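Local coordinates for hypothetical protein (Staphylococcus aureus subsp. aureus, PDB 1QYI), which is of unknown function but carries a haloacid dehalogenase (HAD) hydrolase-like fold, so it may act as a hydrolase, perhaps a phosphatase, at residues Ala177-Gln182 with Ile198-Phe203; Leu224-Gly229 with Glu368-Leu373; Val318-Asp323 with Leu329-Ile334. All coordinates share one frame; numbering follows the deposited sequence.

Contact 1 of 3, residues Ala177-Gln182 with Ile198-Phe203; sequences AQEVYQ and IARTTF
E179 and R200 make this contact by a salt bridge between helix 172-195 and the loop that follows it. R200 can be followed from its base. Its CB points toward the helix. CG lies beside the backbone N and anti to the carbonyl carbon, and the chain then runs extended through CD to NE. This stem carries the head across the gap without meeting segment 177-182 itself. NE turns to another partner and forms a salt bridge with E112. The last torsion, chi4 73°, turns the guanidinium out of the line of the stem. This presents the edge that carries NH1 and NH2 to E179. R200 CZ stands 3.5 Å from E179 OE1, within that end-on approach. R200 NH1 donates to OE1 of E179 over 3.0 Å, and R200 NH1 also lies 3.5 Å from E179 CB. NH2 of R200 donates to the same OE1 of E179, again over 3.0 Å. Both bonds are moderately bent, at 147°. OE1 lies almost in the guanidinium plane. NH2 meets it nearly along its C-O axis, while NH1 comes from the anti side and somewhat out of the carboxylate plane. Both nitrogens thus close on one oxygen, and the two flat groups are turned 48° apart. The other oxygen, OE2, pairs with K197. E179 is buried and has a positive partner at each oxygen, which would probably favour its charged form. The carboxylate of E183 takes the backbone N-H groups of R200 and T201, so the loop is also tied to helix 172-195 through its backbone. On other sides of this helix, A177 and Y181 pack on helix 77-93, and V180 and Y181 on helix 16-31.

Contact 2 of 3, residues Leu224-Gly229 with Glu368-Leu373; sequences LNDLKG and ELRGVL
Around L227 and L373 the helix segments 224-229 and 369-373 run almost parallel, with 16° between their directions and their axes 12.1 Å apart. At that spacing the backbones do not touch, and the side chains span the gap. L227 reaches across with both methyl branches. Its CD1 meets CD1 of L373 at 3.9 Å, the two side chains crossing at about a right angle. Its other methyl, CD2, approaches CD2 of L369 at 4.2 Å. One leucine thus touches two residues a helical turn apart on the other segment. A salt bridge runs beside this apolar patch. R370 is extended from CG to NE, which carries its head to D226. NH2 of R370 donates to OD2 of D226 over 2.6 Å, a short bond bent to 136°. It uses the anti lone pair of OD2, and the carboxylate stands at 71° to the guanidinium. R370 is exposed, so this pair borders solvent, whereas L227 and L369 are buried. The R370 side chain also touches V222 and L223 of helix 217-229. The leucines face the parallel sheet: L227 and L369 both pack on F6 of strand 3-6, and L369 also reaches I339 of strand 337-341.

Contact 3 of 3, residues Val318-Asp323 with Leu329-Ile334; sequences VFIVGD and LSAQKI
I320 meets A331 and I334 through aliphatic groups alone, with no ring face or edge between the two segments. The one aromatic side chain here, F319, leaves the strand on the side away from the helix. I320 points toward the helix and does most of the touching. Its CG1 lies beside the backbone N, and CD1 continues in an extended line (chi2 177°). This sets the CD1 methyl of I320 against the CB of A331 at 3.6 Å. The same methyl lies 3.8 Å from A331 CA, so it rests against the helix backbone as well. I334, one turn further on, brings its own CD1 to 4.1 Å from I320 CD1, and these two methyls touch at their flanks. A331 has only a methyl here, consistent with the close approach of the helix, its CA 6.5 Å from the CA of I320. All three residues are buried, and the contact is purely apolar. It joins the first strand and the helix of the beta-alpha-beta unit formed by strand 318-322, helix 325-334 and strand 337-341. F338 of the last strand touches both I320 and A331, while Y290 of helix 288-295 also packs on I320.

In the fold
Contact 1 comes first along the chain, and contact 3 is nested in the long loop closed by contact 2. Contacts 2 and 3 share the parallel sheet, their centres about 17 Å apart. They touch where L369 meets V321. V321 and I320 point to opposite sides of strand 318-322, so helices 369-373 and 325-334 cover opposite faces, as in a Rossmann-like HAD core. D323, at the end of that strand, lies near D7, consistent with the carboxylate-rich active site of HAD relatives. Contact 1 sits in the helical part inserted after strand 3-6, probably a cap, its centre about 40 Å from contact 2 and 37 Å from contact 3.

Contact 1 of 3, residues Ala177-Gln182 with Ile198-Phe203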
# COMPACT_ATOMS: atom_id res chain seq x y z
N ALA A 177 2.18 11.10 -11.04
CA ALA A 177 2.67 10.79 -9.71
C ALA A 177 2.54 9.31 -9.42
O ALA A 177 3.41 8.72 -8.78
CB ALA A 177 1.89 11.57 -8.68
N GLN A 178 1.48 8.70 -9.91
CA GLN A 178 1.27 7.30 -9.65
C GLN A 178 2.23 6.44 -10.47
O GLN A 178 2.66 5.38 -10.01
CB GLN A 178 -0.19 6.93 -9.91
CG GLN A 178 -0.55 5.54 -9.47
CD GLN A 178 -0.60 4.57 -10.63
OE1 GLN A 178 0.12 4.74 -11.62
NE2 GLN A 178 -1.44 3.55 -10.51
N GLU A 179 2.61 6.90 -11.66
CA GLU A 179 3.54 6.13 -12.49
C GLU A 179 4.94 6.20 -11.89
O GLU A 179 5.70 5.23 -11.94
CB GLU A 179 3.58 6.64 -13.94
CG GLU A 179 2.24 6.52 -14.64
CD GLU A 179 2.31 6.82 -16.13
OE1 GLU A 179 3.17 7.61 -16.57
OE2 GLU A 179 1.47 6.28 -16.87
N VAL A 180 5.26 7.35 -11.31
CA VAL A 180 6.57 7.56 -10.71
C VAL A 180 6.72 6.64 -9.51
O VAL A 180 7.80 6.10 -9.26
CB VAL A 180 6.76 9.01 -10.23
CG1 VAL A 180 8.16 9.19 -9.68
CG2 VAL A 180 6.50 9.98 -11.37
N TYR A 181 5.64 6.47 -8.76
CA TYR A 181 5.68 5.61 -7.58
C TYR A 181 5.85 4.13 -7.97
O TYR A 181 6.65 3.39 -7.36
CB TYR A 181 4.40 5.80 -6.77
CG TYR A 181 4.23 4.83 -5.63
CD1 TYR A 181 3.79 3.52 -5.86
CD2 TYR A 181 4.49 5.21 -4.31
CE1 TYR A 181 3.60 2.63 -4.82
CE2 TYR A 181 4.31 4.32 -3.26
CZ TYR A 181 3.86 3.04 -3.53
OH TYR A 181 3.67 2.15 -2.50
N GLN A 182 5.10 3.72 -8.99
CA GLN A 182 5.14 2.35 -9.45
C GLN A 182 6.52 1.95 -9.96
O GLN A 182 6.97 0.82 -9.73
CB GLN A 182 4.06 2.13 -10.52
CG GLN A 182 2.63 2.18 -9.97
CD GLN A 182 2.32 1.02 -9.02
OE1 GLN A 182 1.99 -0.08 -9.47
NE2 GLN A 182 2.46 1.25 -7.71
N ILE A 198 6.28 2.21 -20.86
CA ILE A 198 7.73 2.30 -21.01
C ILE A 198 8.29 3.02 -19.78
O ILE A 198 7.72 4.01 -19.31
CB ILE A 198 8.11 3.08 -22.32
CG1 ILE A 198 7.75 2.25 -23.55
CG2 ILE A 198 9.60 3.34 -22.38
CD1 ILE A 198 6.26 2.09 -23.76
N ALA A 199 9.39 2.48 -19.26
CA ALA A 199 10.04 3.02 -18.08
C ALA A 199 10.68 4.37 -18.34
O ALA A 199 11.23 4.62 -19.42
CB ALA A 199 11.09 2.05 -17.58
N ARG A 200 10.61 5.23 -17.34
CA ARG A 200 11.18 6.55 -17.45
C ARG A 200 12.68 6.51 -17.20
O ARG A 200 13.44 7.21 -17.86
CB ARG A 200 10.52 7.49 -16.44
CG ARG A 200 9.11 7.85 -16.80
CD ARG A 200 8.67 9.12 -16.09
NE ARG A 200 7.48 9.67 -16.72
CZ ARG A 200 6.27 9.14 -16.62
NH1 ARG A 200 6.08 8.04 -15.90
NH2 ARG A 200 5.25 9.68 -17.28
N THR A 201 13.11 5.68 -16.25
CA THR A 201 14.52 5.57 -15.91
C THR A 201 15.11 4.20 -16.26
O THR A 201 14.45 3.36 -16.86
CB THR A 201 14.73 5.79 -14.38
OG1 THR A 201 14.19 4.68 -13.65
CG2 THR A 201 14.03 7.07 -13.93
N THR A 202 16.38 4.01 -15.91
CA THR A 202 17.06 2.74 -16.15
C THR A 202 17.92 2.42 -14.95
O THR A 202 18.77 1.54 -15.02
CB THR A 202 17.99 2.77 -17.39
OG1 THR A 202 19.00 3.76 -17.20
CG2 THR A 202 17.20 3.05 -18.66
N PHE A 203 17.69 3.14 -13.86
CA PHE A 203 18.45 2.92 -12.62
C PHE A 203 17.58 2.47 -11.45
O PHE A 203 18.09 2.11 -10.39
CB PHE A 203 19.22 4.20 -12.25
CG PHE A 203 18.34 5.40 -12.06
CD1 PHE A 203 17.54 5.52 -10.93
CD2 PHE A 203 18.26 6.37 -13.06
CE1 PHE A 203 16.66 6.59 -10.80
CE2 PHE A 203 17.38 7.44 -12.93
CZ PHE A 203 16.58 7.55 -11.80

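Contact 2 of 3, residues Leu224-Gly229 with Glu368-Leu373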
# COMPACT_ATOMS: atom_id res chain seq x y z
N LEU A 224 8.09 -22.54 8.90
CA LEU A 224 7.24 -22.99 7.80
C LEU A 224 7.54 -24.45 7.47
O LEU A 224 6.63 -25.24 7.22
CB LEU A 224 7.47 -22.13 6.56
CG LEU A 224 7.07 -20.66 6.72
CD1 LEU A 224 7.39 -19.90 5.44
CD2 LEU A 224 5.59 -20.57 7.06
N ASN A 225 8.82 -24.79 7.46
CA ASN A 225 9.28 -26.14 7.18
C ASN A 225 8.71 -27.14 8.19
O ASN A 225 8.18 -28.17 7.80
CB ASN A 225 10.81 -26.18 7.20
CG ASN A 225 11.38 -27.45 6.61
OD1 ASN A 225 11.03 -27.84 5.49
ND2 ASN A 225 12.27 -28.10 7.34
N ASP A 226 8.81 -26.82 9.48
CA ASP A 226 8.28 -27.72 10.50
C ASP A 226 6.76 -27.77 10.39
O ASP A 226 6.16 -28.82 10.61
CB ASP A 226 8.67 -27.27 11.90
CG ASP A 226 10.16 -27.13 12.09
OD1 ASP A 226 10.93 -27.87 11.42
OD2 ASP A 226 10.58 -26.30 12.92
N LEU A 227 6.14 -26.64 10.06
CA LEU A 227 4.69 -26.57 9.91
C LEU A 227 4.26 -27.62 8.90
O LEU A 227 3.26 -28.32 9.11
CB LEU A 227 4.27 -25.18 9.44
CG LEU A 227 3.53 -24.23 10.39
CD1 LEU A 227 4.05 -24.36 11.81
CD2 LEU A 227 3.71 -22.81 9.87
N LYS A 228 5.01 -27.73 7.81
CA LYS A 228 4.70 -28.72 6.79
C LYS A 228 5.02 -30.09 7.36
O LYS A 228 4.29 -31.06 7.12
CB LYS A 228 5.52 -28.44 5.52
CG LYS A 228 4.85 -27.43 4.57
CD LYS A 228 5.87 -26.53 3.89
CE LYS A 228 6.07 -26.89 2.44
NZ LYS A 228 4.94 -26.42 1.59
N GLY A 229 6.09 -30.17 8.14
CA GLY A 229 6.48 -31.44 8.74
C GLY A 229 5.41 -32.02 9.66
O GLY A 229 5.37 -33.23 9.89
N GLU A 368 6.00 -16.84 17.80
CA GLU A 368 5.22 -17.39 18.90
C GLU A 368 4.05 -18.24 18.43
O GLU A 368 3.16 -18.58 19.21
CB GLU A 368 4.71 -16.25 19.79
CG GLU A 368 5.78 -15.66 20.70
CD GLU A 368 5.27 -14.49 21.54
OE1 GLU A 368 4.06 -14.47 21.85
OE2 GLU A 368 6.09 -13.61 21.90
N LEU A 369 4.05 -18.59 17.14
CA LEU A 369 2.97 -19.39 16.57
C LEU A 369 3.01 -20.85 17.05
O LEU A 369 1.98 -21.52 17.10
CB LEU A 369 3.03 -19.35 15.04
CG LEU A 369 2.01 -20.21 14.29
CD1 LEU A 369 0.60 -19.72 14.60
CD2 LEU A 369 2.28 -20.12 12.79
N ARG A 370 4.20 -21.34 17.39
CA ARG A 370 4.32 -22.71 17.87
C ARG A 370 3.56 -22.90 19.18
O ARG A 370 2.96 -23.95 19.40
CB ARG A 370 5.79 -23.08 18.09
CG ARG A 370 6.55 -23.48 16.85
CD ARG A 370 7.89 -24.07 17.26
NE ARG A 370 8.69 -24.51 16.14
CZ ARG A 370 9.22 -23.69 15.23
NH1 ARG A 370 9.03 -22.39 15.33
NH2 ARG A 370 9.95 -24.19 14.24
N GLY A 371 3.60 -21.88 20.03
CA GLY A 371 2.93 -21.95 21.31
C GLY A 371 1.45 -22.24 21.17
O GLY A 371 0.87 -22.96 21.98
N VAL A 372 0.85 -21.69 20.13
CA VAL A 372 -0.57 -21.89 19.87
C VAL A 372 -0.86 -23.28 19.35
O VAL A 372 -1.87 -23.89 19.71
CB VAL A 372 -1.08 -20.88 18.85
CG1 VAL A 372 -2.58 -21.08 18.63
CG2 VAL A 372 -0.79 -19.47 19.31
N LEU A 373 0.02 -23.80 18.49
CA LEU A 373 -0.23 -25.13 17.94
C LEU A 373 0.10 -26.26 18.92
O LEU A 373 -0.40 -27.37 18.78
CB LEU A 373 0.53 -25.31 16.62
CG LEU A 373 0.21 -24.26 15.54
CD1 LEU A 373 1.06 -24.52 14.31
CD2 LEU A 373 -1.26 -24.30 15.19

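Contact 3 of 3, residues Val318-Asp323 with Leu329-Ile334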
# COMPACT_ATOMS: atom_id res chain seq x y z
N VAL A 318 -8.72 -25.36 9.78
CA VAL A 318 -8.17 -24.15 9.18
C VAL A 318 -7.84 -23.12 10.25
O VAL A 318 -8.66 -22.81 11.11
CB VAL A 318 -9.15 -23.55 8.16
CG1 VAL A 318 -8.48 -22.38 7.42
CG2 VAL A 318 -9.60 -24.61 7.17
N PHE A 319 -6.61 -22.60 10.17
CA PHE A 319 -6.09 -21.59 11.08
C PHE A 319 -5.64 -20.38 10.27
O PHE A 319 -4.67 -20.44 9.50
CB PHE A 319 -4.86 -22.12 11.83
CG PHE A 319 -5.15 -23.26 12.75
CD1 PHE A 319 -5.81 -23.05 13.96
CD2 PHE A 319 -4.78 -24.56 12.41
CE1 PHE A 319 -6.09 -24.10 14.80
CE2 PHE A 319 -5.06 -25.61 13.25
CZ PHE A 319 -5.73 -25.38 14.45
N ILE A 320 -6.33 -19.26 10.45
CA ILE A 320 -6.00 -18.05 9.75
C ILE A 320 -5.08 -17.22 10.64
O ILE A 320 -5.40 -16.93 11.79
CB ILE A 320 -7.27 -17.27 9.38
CG1 ILE A 320 -7.97 -17.98 8.23
CG2 ILE A 320 -6.92 -15.84 9.02
CD1 ILE A 320 -9.28 -17.35 7.81
N VAL A 321 -3.92 -16.86 10.08
CA VAL A 321 -2.88 -16.09 10.76
C VAL A 321 -2.75 -14.70 10.17
O VAL A 321 -2.21 -14.51 9.07
CB VAL A 321 -1.50 -16.81 10.66
CG1 VAL A 321 -0.40 -15.96 11.30
CG2 VAL A 321 -1.57 -18.18 11.32
N GLY A 322 -3.25 -13.71 10.90
CA GLY A 322 -3.19 -12.36 10.41
C GLY A 322 -3.13 -11.36 11.54
O GLY A 322 -3.07 -11.73 12.71
N ASP A 323 -3.19 -10.09 11.18
CA ASP A 323 -3.12 -9.04 12.17
C ASP A 323 -4.31 -8.11 12.09
O ASP A 323 -4.66 -7.46 13.07
CB ASP A 323 -1.83 -8.25 11.96
CG ASP A 323 -1.75 -7.64 10.58
OD1 ASP A 323 -2.00 -8.36 9.58
OD2 ASP A 323 -1.43 -6.44 10.50
N LEU A 329 -12.84 -11.46 11.14
CA LEU A 329 -14.23 -11.65 10.76
C LEU A 329 -14.35 -12.67 9.63
O LEU A 329 -15.33 -13.42 9.57
CB LEU A 329 -14.85 -10.30 10.35
CG LEU A 329 -15.58 -9.42 11.39
CD1 LEU A 329 -14.93 -9.48 12.76
CD2 LEU A 329 -15.59 -7.99 10.87
N SER A 330 -13.36 -12.71 8.74
CA SER A 330 -13.37 -13.68 7.64
C SER A 330 -13.21 -15.09 8.19
O SER A 330 -13.71 -16.05 7.60
CB SER A 330 -12.22 -13.41 6.65
OG SER A 330 -12.43 -12.24 5.88
N ALA A 331 -12.51 -15.23 9.31
CA ALA A 331 -12.32 -16.55 9.91
C ALA A 331 -13.58 -16.94 10.69
O ALA A 331 -14.07 -18.05 10.57
CB ALA A 331 -11.10 -16.56 10.82
N GLN A 332 -14.11 -16.01 11.47
CA GLN A 332 -15.33 -16.29 12.22
C GLN A 332 -16.46 -16.58 11.24
O GLN A 332 -17.41 -17.29 11.57
CB GLN A 332 -15.69 -15.12 13.12
CG GLN A 332 -14.55 -14.75 14.07
CD GLN A 332 -15.00 -13.85 15.20
OE1 GLN A 332 -15.90 -13.02 15.04
NE2 GLN A 332 -14.36 -13.99 16.36
N LYS A 333 -16.35 -16.02 10.03
CA LYS A 333 -17.34 -16.21 8.96
C LYS A 333 -17.38 -17.62 8.40
O LYS A 333 -18.44 -18.25 8.35
CB LYS A 333 -17.07 -15.23 7.81
CG LYS A 333 -17.74 -15.61 6.49
CD LYS A 333 -19.26 -15.66 6.59
CE LYS A 333 -19.89 -14.30 6.33
NZ LYS A 333 -19.59 -13.80 4.95
N ILE A 334 -16.23 -18.10 7.94
CA ILE A 334 -16.10 -19.44 7.34
C ILE A 334 -15.97 -20.54 8.38
O ILE A 334 -15.96 -21.72 8.04
CB ILE A 334 -14.86 -19.55 6.42
CG1 ILE A 334 -13.59 -19.54 7.28
CG2 ILE A 334 -14.87 -18.42 5.42
CD1 ILE A 334 -12.31 -19.74 6.47